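Long-range contact in sugar ABC transporter, sugar-binding protein (Streptococcus pneumoniae, PDB 2HEU), which probably captures a sugar, likely raffinose or a related oligosaccharide, outside the cell and delivers it to an ABC importer: residues A[149-160]-A[219-229]. Numbering follows the deposited sequence. Where two conformers were deposited one is given.
Sequences WDEFEQLVKDIV and KVMDILRINGS
Helix 149-161 of this solute-binding fold lies along the end of helix 212-222 and the type II turn Ile226–Ser229 that follows, joined by a salt-bridge network at one end and an apolar seam beyond it. Lys219 carries the polar end: extended as far as CE and then bent (chi4 66°), it brings NZ between two carboxylates one helical turn apart. NZ donates to Asp150 OD1 at 2.8 Å, nearly in line with the C–O bond, and to Glu153 OE2 at 2.7 Å, on its syn side but 34° out of the carboxylate plane. A water donates both to Glu153 OE2 and to the carbonyl oxygen of Lys219, tying the carboxylate to the partner backbone as well. Next to this network, Val220 CG2 sits over one face of the Trp149 indole, 3.5 Å from the centroid of its five-membered ring, while Trp149 NE1 is hydrogen-bonded to Thr187 OG1 on helix 178-189. Ile223 follows with two branches: CG2 stands over the centre of the Phe152 ring, a CH-pi contact, and CD1 reaches Phe152 CD2 at 3.7 Å. Val156 splits its methyls, CG2 meeting Ile223 CG2 and CG1 meeting Ile226 CD1 at 3.7 Å. At the far end Val160 CG2 rests 3.5 Å from Gly228 O, on a turn braced by Ser229 OG and N, which both donate to Ile226 O. Helix 178-189 packs against Val220 and Ile223, Phe167 against Val156, and strand 253-257 against Leu155 and Ile159 of helix 149-161.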
# COMPACT_ATOMS: atom_id res chain seq x y z
N TRP A 149 6.66 -9.30 19.05
CA TRP A 149 6.41 -8.05 19.73
C TRP A 149 7.46 -7.87 20.82
O TRP A 149 8.02 -6.75 20.99
CB TRP A 149 5.06 -7.97 20.36
CG TRP A 149 3.86 -8.05 19.45
CD1 TRP A 149 3.77 -7.73 18.11
CD2 TRP A 149 2.56 -8.47 19.83
NE1 TRP A 149 2.49 -7.89 17.66
CE2 TRP A 149 1.71 -8.31 18.72
CE3 TRP A 149 1.97 -8.88 21.05
CZ2 TRP A 149 0.37 -8.62 18.75
CZ3 TRP A 149 0.60 -9.19 21.10
CH2 TRP A 149 -0.16 -9.04 19.97
N ASP A 150 7.70 -8.91 21.63
CA ASP A 150 8.60 -8.73 22.77
C ASP A 150 10.01 -8.48 22.27
O ASP A 150 10.74 -7.68 22.89
CB ASP A 150 8.52 -9.99 23.64
CG ASP A 150 7.30 -10.06 24.51
OD1 ASP A 150 6.42 -9.23 24.45
OD2 ASP A 150 7.26 -11.08 25.24
N GLU A 151 10.44 -9.13 21.22
CA GLU A 151 11.78 -8.85 20.69
C GLU A 151 11.84 -7.45 20.14
O GLU A 151 12.90 -6.79 20.21
CB GLU A 151 12.19 -9.79 19.60
CG GLU A 151 12.52 -11.20 20.05
CD GLU A 151 13.11 -12.05 19.01
OE1 GLU A 151 13.16 -11.74 17.86
OE2 GLU A 151 13.64 -13.17 19.33
N PHE A 152 10.77 -6.90 19.60
CA PHE A 152 10.79 -5.51 19.05
C PHE A 152 10.96 -4.50 20.20
O PHE A 152 11.75 -3.58 20.10
CB PHE A 152 9.53 -5.34 18.23
CG PHE A 152 9.54 -4.12 17.28
CD1 PHE A 152 10.61 -3.31 17.04
CD2 PHE A 152 8.34 -3.88 16.61
CE1 PHE A 152 10.51 -2.27 16.11
CE2 PHE A 152 8.25 -2.85 15.70
CZ PHE A 152 9.34 -2.04 15.45
N GLU A 153 10.21 -4.72 21.30
CA GLU A 153 10.36 -3.89 22.46
C GLU A 153 11.84 -3.93 22.91
O GLU A 153 12.44 -2.88 23.19
CB GLU A 153 9.50 -4.46 23.65
CG GLU A 153 8.07 -4.34 23.48
CD GLU A 153 7.25 -5.09 24.53
OE1 GLU A 153 7.84 -5.96 25.23
OE2 GLU A 153 6.04 -4.82 24.65
N GLN A 154 12.43 -5.12 22.98
CA GLN A 154 13.79 -5.22 23.49
C GLN A 154 14.78 -4.57 22.57
O GLN A 154 15.75 -3.97 23.02
CB GLN A 154 14.16 -6.68 23.77
CG GLN A 154 15.46 -6.81 24.52
CD GLN A 154 15.36 -6.16 25.91
OE1 GLN A 154 16.16 -5.21 26.23
NE2 GLN A 154 14.38 -6.55 26.70
N LEU A 155 14.60 -4.67 21.26
CA LEU A 155 15.46 -4.04 20.27
C LEU A 155 15.50 -2.54 20.48
O LEU A 155 16.55 -1.93 20.47
CB LEU A 155 14.93 -4.42 18.87
CG LEU A 155 15.66 -3.67 17.71
CD1 LEU A 155 17.13 -4.00 17.67
CD2 LEU A 155 14.93 -3.98 16.46
N VAL A 156 14.32 -1.92 20.64
CA VAL A 156 14.23 -0.48 20.83
C VAL A 156 14.98 -0.11 22.10
O VAL A 156 15.77 0.84 22.10
CB VAL A 156 12.76 -0.05 20.84
CG1 VAL A 156 12.60 1.40 21.18
CG2 VAL A 156 12.16 -0.33 19.47
N LYS A 157 14.75 -0.84 23.21
CA LYS A 157 15.44 -0.53 24.45
C LYS A 157 16.90 -0.71 24.27
O LYS A 157 17.70 0.09 24.81
CB LYS A 157 14.91 -1.45 25.56
CG LYS A 157 13.48 -1.18 25.92
CD LYS A 157 12.91 -2.23 26.90
CE LYS A 157 11.41 -2.07 27.07
NZ LYS A 157 10.90 -3.22 27.91
N ASP A 158 17.38 -1.72 23.59
CA ASP A 158 18.78 -1.98 23.39
C ASP A 158 19.44 -0.88 22.59
O ASP A 158 20.58 -0.49 22.89
CB ASP A 158 19.03 -3.33 22.67
CG ASP A 158 18.72 -4.52 23.57
OD1 ASP A 158 18.46 -4.37 24.80
OD2 ASP A 158 18.74 -5.63 23.02
N ILE A 159 18.77 -0.36 21.57
CA ILE A 159 19.32 0.78 20.80
C ILE A 159 19.48 1.99 21.67
O ILE A 159 20.51 2.69 21.66
CB ILE A 159 18.46 1.02 19.56
CG1 ILE A 159 18.58 -0.15 18.58
CG2 ILE A 159 18.86 2.35 18.91
CD1 ILE A 159 17.51 -0.13 17.49
N VAL A 160 18.46 2.33 22.46
CA VAL A 160 18.56 3.45 23.36
C VAL A 160 19.72 3.28 24.30
O VAL A 160 20.46 4.22 24.52
CB VAL A 160 17.25 3.67 24.18
CG1 VAL A 160 17.40 4.80 25.16
CG2 VAL A 160 16.06 4.01 23.21
N LYS A 219 0.07 -2.36 23.55
CA LYS A 219 1.42 -2.89 23.69
C LYS A 219 2.25 -2.59 22.43
O LYS A 219 3.39 -2.10 22.51
CB LYS A 219 1.38 -4.38 23.96
CG LYS A 219 2.71 -5.08 24.02
CD LYS A 219 2.55 -6.57 24.19
CE LYS A 219 3.80 -7.40 24.12
NZ LYS A 219 4.72 -7.14 25.21
N VAL A 220 1.70 -2.87 21.27
CA VAL A 220 2.45 -2.63 20.01
C VAL A 220 2.68 -1.12 19.81
O VAL A 220 3.78 -0.68 19.46
CB VAL A 220 1.77 -3.30 18.85
CG1 VAL A 220 2.54 -3.01 17.55
CG2 VAL A 220 1.67 -4.80 19.05
N MET A 221 1.65 -0.30 20.03
CA MET A 221 1.81 1.15 19.94
C MET A 221 2.84 1.66 20.93
O MET A 221 3.59 2.62 20.61
CB MET A 221 0.48 1.87 20.14
CG MET A 221 -0.49 1.75 19.00
SD MET A 221 0.14 2.27 17.39
CE MET A 221 0.78 3.90 17.78
N ASP A 222 2.92 1.06 22.12
CA ASP A 222 3.83 1.51 23.13
C ASP A 222 5.27 1.28 22.80
O ASP A 222 6.15 1.90 23.40
CB ASP A 222 3.49 0.90 24.52
CG ASP A 222 2.39 1.62 25.22
OD1 ASP A 222 2.05 2.77 24.86
OD2 ASP A 222 1.85 1.07 26.22
N ILE A 223 5.58 0.44 21.80
CA ILE A 223 6.97 0.33 21.33
C ILE A 223 7.48 1.69 20.88
O ILE A 223 8.64 2.03 21.04
CB ILE A 223 7.06 -0.74 20.22
CG1 ILE A 223 6.70 -2.11 20.78
CG2 ILE A 223 8.43 -0.76 19.56
CD1 ILE A 223 6.50 -3.23 19.75
N LEU A 224 6.57 2.48 20.26
CA LEU A 224 6.90 3.83 19.78
C LEU A 224 6.97 4.87 20.84
O LEU A 224 7.30 6.04 20.56
CB LEU A 224 5.92 4.24 18.67
CG LEU A 224 5.77 3.30 17.51
CD1 LEU A 224 4.80 3.92 16.49
CD2 LEU A 224 7.11 2.92 16.87
N ARG A 225 6.65 4.50 22.09
CA ARG A 225 6.60 5.38 23.26
C ARG A 225 7.71 5.08 24.25
O ARG A 225 7.79 5.73 25.29
CB ARG A 225 5.21 5.30 23.94
CG ARG A 225 4.06 5.67 23.01
CD ARG A 225 2.93 6.43 23.74
NE ARG A 225 3.22 7.80 24.17
CZ ARG A 225 3.55 8.24 25.38
NH1 ARG A 225 3.51 7.43 26.41
NH2 ARG A 225 3.82 9.52 25.54
N ILE A 226 8.56 4.08 23.97
CA ILE A 226 9.68 3.77 24.89
C ILE A 226 10.48 5.08 25.07
O ILE A 226 10.75 5.81 24.11
CB ILE A 226 10.47 2.61 24.34
CG1 ILE A 226 9.61 1.32 24.46
CG2 ILE A 226 11.84 2.48 24.96
CD1 ILE A 226 10.18 0.12 23.69
N ASN A 227 10.93 5.31 26.29
CA ASN A 227 11.69 6.56 26.53
C ASN A 227 12.98 6.57 25.69
O ASN A 227 13.74 5.63 25.70
CB ASN A 227 12.03 6.64 28.03
CG ASN A 227 12.69 7.95 28.41
OD1 ASN A 227 13.91 8.13 28.20
ND2 ASN A 227 11.97 8.88 28.96
N GLY A 228 13.17 7.67 24.99
CA GLY A 228 14.32 7.86 24.15
C GLY A 228 14.22 7.19 22.77
O GLY A 228 15.18 7.15 22.04
N SER A 229 13.04 6.67 22.42
CA SER A 229 12.88 5.93 21.19
C SER A 229 12.82 6.78 19.92
O SER A 229 13.00 6.20 18.84
CB SER A 229 11.69 5.06 21.26
OG SER A 229 10.48 5.77 21.44
O HOH W 1 5.15 -2.32 24.59